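Local coordinates for protein putative diguanylate cyclase (GGDEF) with PAS/PAC domain (Rhodopseudomonas palustris, PDB 3LIF) that probably makes cyclic di-GMP from two GTP molecules through its GGDEF domain, the present chain being the extracellular sensor domain of that membrane protein, at residues P68-A78 / F142-Y153. Sequence-based numbering, arbitrary orientation.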
ATOM      1  N   PRO A  68       2.900 -13.052  -1.591  1.00 39.75           N
ATOM      2  CA  PRO A  68       1.904 -12.686  -2.605  1.00 37.93           C
ATOM      3  C   PRO A  68       1.715 -11.197  -2.649  1.00 36.59           C
ATOM      4  O   PRO A  68       1.252 -10.704  -3.641  1.00 37.17           O
ATOM      5  CB  PRO A  68       0.621 -13.351  -2.127  1.00 37.85           C
ATOM      6  CG  PRO A  68       0.998 -14.157  -0.886  1.00 38.30           C
ATOM      7  CD  PRO A  68       2.292 -13.620  -0.377  1.00 39.11           C
ATOM      8  N   GLN A  69       2.086 -10.462  -1.606  1.00 34.85           N
ATOM      9  CA  GLN A  69       1.904  -9.002  -1.671  1.00 33.86           C
ATOM     10  C   GLN A  69       3.061  -8.147  -2.292  1.00 33.75           C
ATOM     11  O   GLN A  69       2.927  -6.901  -2.444  1.00 33.64           O
ATOM     12  CB  GLN A  69       1.566  -8.443  -0.310  1.00 32.10           C
ATOM     13  CG  GLN A  69       2.738  -8.429   0.592  1.00 32.68           C
ATOM     14  CD  GLN A  69       2.763  -9.662   1.547  1.00 33.74           C
ATOM     15  OE1 GLN A  69       2.773 -10.827   1.100  1.00 30.62           O
ATOM     16  NE2 GLN A  69       2.756  -9.386   2.871  1.00 30.38           N
ATOM     17  N   LEU A  70       4.180  -8.795  -2.630  1.00 32.79           N
ATOM     18  CA  LEU A  70       5.344  -8.115  -3.154  1.00 32.37           C
ATOM     19  C   LEU A  70       5.561  -8.655  -4.524  1.00 33.18           C
ATOM     20  O   LEU A  70       5.622  -9.837  -4.695  1.00 35.25           O
ATOM     21  CB  LEU A  70       6.531  -8.438  -2.295  1.00 31.67           C
ATOM     22  CG  LEU A  70       6.443  -7.853  -0.884  1.00 31.64           C
ATOM     23  CD1 LEU A  70       7.798  -7.937  -0.218  1.00 30.10           C
ATOM     24  CD2 LEU A  70       5.995  -6.392  -0.891  1.00 33.24           C
ATOM     25  N   SER A  71       5.611  -7.824  -5.542  1.00 34.00           N
ATOM     26  CA  SER A  71       5.844  -8.349  -6.888  1.00 33.79           C
ATOM     27  C   SER A  71       7.287  -8.737  -7.061  1.00 32.85           C
ATOM     28  O   SER A  71       7.569  -9.688  -7.715  1.00 33.44           O
ATOM     29  CB  SER A  71       5.546  -7.290  -7.930  1.00 33.67           C
ATOM     30  OG  SER A  71       4.142  -7.138  -8.049  1.00 38.55           O
ATOM     31  N   ASP A  72       8.198  -7.955  -6.505  1.00 31.95           N
ATOM     32  CA  ASP A  72       9.612  -8.139  -6.737  1.00 31.65           C
ATOM     33  C   ASP A  72      10.400  -7.383  -5.688  1.00 30.93           C
ATOM     34  O   ASP A  72       9.814  -6.589  -4.921  1.00 32.31           O
ATOM     35  CB  ASP A  72       9.997  -7.706  -8.127  1.00 31.57           C
ATOM     36  CG  ASP A  72       9.599  -6.296  -8.406  1.00 34.15           C
ATOM     37  OD1 ASP A  72       9.453  -5.522  -7.411  1.00 37.32           O
ATOM     38  OD2 ASP A  72       9.415  -5.972  -9.608  1.00 32.22           O
ATOM     39  N   VAL A  73      11.702  -7.656  -5.615  1.00 28.99           N
ATOM     40  CA  VAL A  73      12.567  -7.077  -4.571  1.00 27.99           C
ATOM     41  C   VAL A  73      13.945  -6.691  -5.132  1.00 27.40           C
ATOM     42  O   VAL A  73      14.546  -7.412  -5.971  1.00 26.95           O
ATOM     43  CB  VAL A  73      12.815  -8.104  -3.439  1.00 28.10           C
ATOM     44  CG1 VAL A  73      13.639  -7.479  -2.322  1.00 27.89           C
ATOM     45  CG2 VAL A  73      11.487  -8.604  -2.939  1.00 28.76           C
ATOM     46  N   ALA A  74      14.494  -5.583  -4.684  1.00 25.67           N
ATOM     47  CA  ALA A  74      15.778  -5.306  -5.225  1.00 24.90           C
ATOM     48  C   ALA A  74      16.635  -4.629  -4.185  1.00 25.37           C
ATOM     49  O   ALA A  74      16.108  -4.109  -3.188  1.00 25.10           O
ATOM     50  CB  ALA A  74      15.702  -4.524  -6.539  1.00 22.12           C
ATOM     51  N   ILE A  75      17.958  -4.704  -4.439  1.00 25.67           N
ATOM     52  CA  ILE A  75      18.955  -4.040  -3.666  1.00 25.89           C
ATOM     53  C   ILE A  75      19.651  -2.928  -4.466  1.00 26.55           C
ATOM     54  O   ILE A  75      19.958  -3.105  -5.654  1.00 26.71           O
ATOM     55  CB  ILE A  75      20.009  -5.024  -3.277  1.00 25.42           C
ATOM     56  CG1 ILE A  75      19.329  -6.298  -2.787  1.00 26.62           C
ATOM     57  CG2 ILE A  75      20.913  -4.380  -2.170  1.00 24.77           C
ATOM     58  CD1 ILE A  75      18.906  -6.242  -1.312  1.00 21.04           C
ATOM     59  N   LEU A  76      19.884  -1.810  -3.792  1.00 26.37           N
ATOM     60  CA  LEU A  76      20.679  -0.713  -4.272  1.00 27.84           C
ATOM     61  C   LEU A  76      21.784  -0.484  -3.258  1.00 29.23           C
ATOM     62  O   LEU A  76      21.494  -0.469  -2.012  1.00 30.70           O
ATOM     63  CB  LEU A  76      19.851   0.576  -4.295  1.00 27.16           C
ATOM     64  CG  LEU A  76      18.600   0.732  -5.163  1.00 28.18           C
ATOM     65  CD1 LEU A  76      18.141   2.190  -5.091  1.00 29.10           C
ATOM     66  CD2 LEU A  76      18.753   0.255  -6.617  1.00 25.98           C
ATOM     67  N   ASP A  77      23.018  -0.255  -3.738  1.00 29.23           N
ATOM     68  CA  ASP A  77      24.120   0.074  -2.816  1.00 30.27           C
ATOM     69  C   ASP A  77      24.169   1.554  -2.641  1.00 30.31           C
ATOM     70  O   ASP A  77      23.175   2.213  -2.799  1.00 30.02           O
ATOM     71  CB  ASP A  77      25.434  -0.274  -3.475  1.00 30.02           C
ATOM     72  CG  ASP A  77      25.671   0.493  -4.833  1.00 32.85           C
ATOM     73  OD1 ASP A  77      25.199   1.676  -5.082  1.00 33.17           O
ATOM     74  OD2 ASP A  77      26.373  -0.137  -5.664  1.00 33.64           O
ATOM     75  N   ALA A  78      25.250   2.096  -2.123  1.00 31.10           N
ATOM     76  CA  ALA A  78      25.179   2.997  -1.037  1.00 32.02           C
ATOM     77  C   ALA A  78      25.212   4.250  -2.026  1.00 32.44           C
ATOM     78  O   ALA A  78      24.934   5.407  -1.657  1.00 33.13           O
ATOM     79  CB  ALA A  78      26.410   2.949  -0.196  1.00 31.21           C
ATOM     80  N   PHE A 142      24.358   1.746   3.817  1.00 31.95           N
ATOM     81  CA  PHE A 142      24.922   0.791   2.873  1.00 29.55           C
ATOM     82  C   PHE A 142      24.027   0.566   1.630  1.00 29.58           C
ATOM     83  O   PHE A 142      24.315  -0.323   0.817  1.00 29.96           O
ATOM     84  CB  PHE A 142      25.228  -0.519   3.615  1.00 28.68           C
ATOM     85  CG  PHE A 142      25.970  -1.537   2.793  1.00 28.96           C
ATOM     86  CD1 PHE A 142      27.367  -1.500   2.677  1.00 27.25           C
ATOM     87  CD2 PHE A 142      25.296  -2.543   2.147  1.00 29.74           C
ATOM     88  CE1 PHE A 142      28.036  -2.409   1.937  1.00 26.02           C
ATOM     89  CE2 PHE A 142      25.988  -3.487   1.397  1.00 30.80           C
ATOM     90  CZ  PHE A 142      27.361  -3.406   1.280  1.00 27.05           C
ATOM     91  N   GLY A 143      22.973   1.376   1.454  1.00 29.55           N
ATOM     92  CA  GLY A 143      21.972   1.253   0.299  1.00 29.77           C
ATOM     93  C   GLY A 143      20.654   0.901   0.972  1.00 29.47           C
ATOM     94  O   GLY A 143      20.226   1.619   1.907  1.00 28.89           O
ATOM     95  N   VAL A 144      19.882  -0.030   0.448  1.00 29.43           N
ATOM     96  CA  VAL A 144      18.441   0.123   0.167  1.00 29.39           C
ATOM     97  C   VAL A 144      17.904  -1.206  -0.312  1.00 29.15           C
ATOM     98  O   VAL A 144      18.498  -1.780  -1.253  1.00 29.85           O
ATOM     99  CB  VAL A 144      17.933   1.331  -0.622  1.00 29.97           C
ATOM    100  CG1 VAL A 144      16.456   1.139  -0.817  1.00 29.49           C
ATOM    101  CG2 VAL A 144      18.102   2.614   0.174  1.00 28.04           C
ATOM    102  N   VAL A 145      16.887  -1.757   0.379  1.00 27.87           N
ATOM    103  CA  VAL A 145      16.034  -2.831  -0.229  1.00 26.64           C
ATOM    104  C   VAL A 145      14.728  -2.141  -0.540  1.00 27.21           C
ATOM    105  O   VAL A 145      14.198  -1.406   0.328  1.00 28.30           O
ATOM    106  CB  VAL A 145      15.484  -3.899   0.745  1.00 26.71           C
ATOM    107  CG1 VAL A 145      15.633  -5.281   0.195  1.00 24.34           C
ATOM    108  CG2 VAL A 145      15.949  -3.716   2.172  1.00 24.88           C
ATOM    109  N   VAL A 146      14.155  -2.435  -1.692  1.00 26.82           N
ATOM    110  CA  VAL A 146      12.900  -1.837  -2.110  1.00 27.82           C
ATOM    111  C   VAL A 146      12.123  -3.022  -2.591  1.00 27.19           C
ATOM    112  O   VAL A 146      12.715  -3.887  -3.261  1.00 27.16           O
ATOM    113  CB  VAL A 146      13.005  -1.145  -3.517  1.00 29.54           C
ATOM    114  CG1 VAL A 146      12.082   0.069  -3.633  1.00 30.40           C
ATOM    115  CG2 VAL A 146      14.442  -0.886  -3.954  1.00 28.58           C
ATOM    116  N   ALA A 147      10.814  -3.033  -2.382  1.00 25.87           N
ATOM    117  CA  ALA A 147      10.008  -4.048  -3.040  1.00 25.37           C
ATOM    118  C   ALA A 147       8.706  -3.424  -3.491  1.00 25.72           C
ATOM    119  O   ALA A 147       8.202  -2.450  -2.870  1.00 26.62           O
ATOM    120  CB  ALA A 147       9.765  -5.214  -2.137  1.00 25.72           C
ATOM    121  N   THR A 148       8.188  -3.943  -4.593  1.00 24.83           N
ATOM    122  CA  THR A 148       6.991  -3.378  -5.173  1.00 25.15           C
ATOM    123  C   THR A 148       5.737  -3.981  -4.557  1.00 25.73           C
ATOM    124  O   THR A 148       5.587  -5.212  -4.480  1.00 25.02           O
ATOM    125  CB  THR A 148       6.911  -3.708  -6.654  1.00 25.58           C
ATOM    126  OG1 THR A 148       8.069  -3.185  -7.282  1.00 24.80           O
ATOM    127  CG2 THR A 148       5.697  -3.068  -7.235  1.00 21.53           C
ATOM    128  N   ILE A 149       4.825  -3.125  -4.127  1.00 25.84           N
ATOM    129  CA  ILE A 149       3.620  -3.655  -3.523  1.00 25.95           C
ATOM    130  C   ILE A 149       2.794  -4.274  -4.616  1.00 25.84           C
ATOM    131  O   ILE A 149       2.558  -3.609  -5.598  1.00 25.32           O
ATOM    132  CB  ILE A 149       2.853  -2.553  -2.835  1.00 25.65           C
ATOM    133  CG1 ILE A 149       3.557  -2.253  -1.520  1.00 26.91           C
ATOM    134  CG2 ILE A 149       1.387  -2.974  -2.590  1.00 24.09           C
ATOM    135  CD1 ILE A 149       3.245  -0.856  -1.017  1.00 31.45           C
ATOM    136  N   GLU A 150       2.361  -5.528  -4.470  1.00 26.45           N
ATOM    137  CA  GLU A 150       1.494  -6.138  -5.506  1.00 27.67           C
ATOM    138  C   GLU A 150       0.035  -5.647  -5.334  1.00 29.03           C
ATOM    139  O   GLU A 150      -0.722  -6.114  -4.440  1.00 29.11           O
ATOM    140  CB  GLU A 150       1.511  -7.660  -5.420  1.00 27.74           C
ATOM    141  CG  GLU A 150       0.591  -8.311  -6.424  1.00 26.63           C
ATOM    142  CD  GLU A 150       1.314  -8.543  -7.751  1.00 33.54           C
ATOM    143  OE1 GLU A 150       2.282  -9.354  -7.802  1.00 34.20           O
ATOM    144  OE2 GLU A 150       0.917  -7.936  -8.766  1.00 34.44           O
ATOM    145  N   SER A 151      -0.398  -4.707  -6.142  1.00 29.34           N
ATOM    146  CA  SER A 151      -1.703  -4.166  -5.827  1.00 31.17           C
ATOM    147  C   SER A 151      -2.854  -5.188  -6.026  1.00 30.54           C
ATOM    148  O   SER A 151      -3.852  -5.151  -5.293  1.00 31.15           O
ATOM    149  CB  SER A 151      -1.942  -2.841  -6.536  1.00 31.52           C
ATOM    150  OG  SER A 151      -1.915  -3.051  -7.940  1.00 35.80           O
ATOM    151  N   GLU A 152      -2.681  -6.117  -6.961  1.00 30.49           N
ATOM    152  CA  GLU A 152      -3.632  -7.214  -7.198  1.00 30.92           C
ATOM    153  C   GLU A 152      -3.893  -8.036  -5.906  1.00 30.85           C
ATOM    154  O   GLU A 152      -4.992  -8.546  -5.647  1.00 31.54           O
ATOM    155  CB  GLU A 152      -3.126  -8.097  -8.331  1.00 30.80           C
ATOM    156  CG  GLU A 152      -4.016  -9.257  -8.743  0.50 34.50           C
ATOM    157  CD  GLU A 152      -3.591  -9.825 -10.112  0.50 40.72           C
ATOM    158  OE1 GLU A 152      -3.186  -9.030 -11.005  0.50 42.57           O
ATOM    159  OE2 GLU A 152      -3.635 -11.070 -10.297  0.50 42.75           O
ATOM    160  N   TYR A 153      -2.908  -8.133  -5.053  1.00 29.13           N
ATOM    161  CA  TYR A 153      -3.182  -8.819  -3.854  1.00 28.79           C
ATOM    162  C   TYR A 153      -4.337  -8.155  -3.120  1.00 30.64           C
ATOM    163  O   TYR A 153      -5.174  -8.856  -2.530  1.00 33.29           O
ATOM    164  CB  TYR A 153      -1.982  -8.764  -2.964  1.00 28.33           C
ATOM    165  CG  TYR A 153      -2.143  -9.455  -1.678  1.00 25.48           C
ATOM    166  CD1 TYR A 153      -2.208 -10.856  -1.624  1.00 24.69           C
ATOM    167  CD2 TYR A 153      -2.189  -8.727  -0.483  1.00 26.78           C
ATOM    168  CE1 TYR A 153      -2.300 -11.510  -0.411  1.00 24.34           C
ATOM    169  CE2 TYR A 153      -2.301  -9.364   0.754  1.00 25.23           C
ATOM    170  CZ  TYR A 153      -2.343 -10.753   0.755  1.00 26.17           C
ATOM    171  OH  TYR A 153      -2.465 -11.391   1.920  1.00 29.84           O
TER
HETATM  172  O   HOH W   1       8.154  -3.453  -9.747  1.00 26.73           O
HETATM  173  O   HOH W   2      23.396  -2.369  -0.622  1.00 28.47           O
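The Tyr153 ring lies against the chain ahead of strand 70-76: Gln69 CB sits over one face in a CH-pi contact, 4.2 Å from the Tyr153 ring centroid, while Gln69 N lies above the same face toward the rim. Pro68 CB approaches obliquely. The Gln69 amide reaches on to Thr31 O of the long helix 5-47. At the corner the chain turns at Ser71, Ser71 OG gives a weak hydrogen bond to Glu150 OE1, and Ser71 N donates to Thr148 O.

Asp72 then works across the strands. With CG between its backbone N and carbonyl carbon (chi1 56°), Asp72 OD1 accepts from Thr148 OG1 at 2.7 Å on its syn lone pair; OD2 pairs with Thr122 OG1 and accepts from a water. Cut back to an alanine, Asp72 would probably leave the Thr148 hydroxyl without its carboxylate acceptor, free to turn, and take one hydrogen-bond partner from Thr122.

Beyond the beta bulge between Leu70 and Val73, Ala74 and Val146 exchange backbone bonds (Ala74 N to Val146 O, 2.8 Å). Val73 and Ile75 lie beside Val145 on the face that meets Ile42 of the long helix, with Ile75 CD1 3.7 Å from Val145 CG1; Leu76 and Val144 share the other face. These antiparallel neighbours are strands one and five of a 2-1-5-4-3 sheet, the hallmark of the PDC fold, here the first of two such sheets.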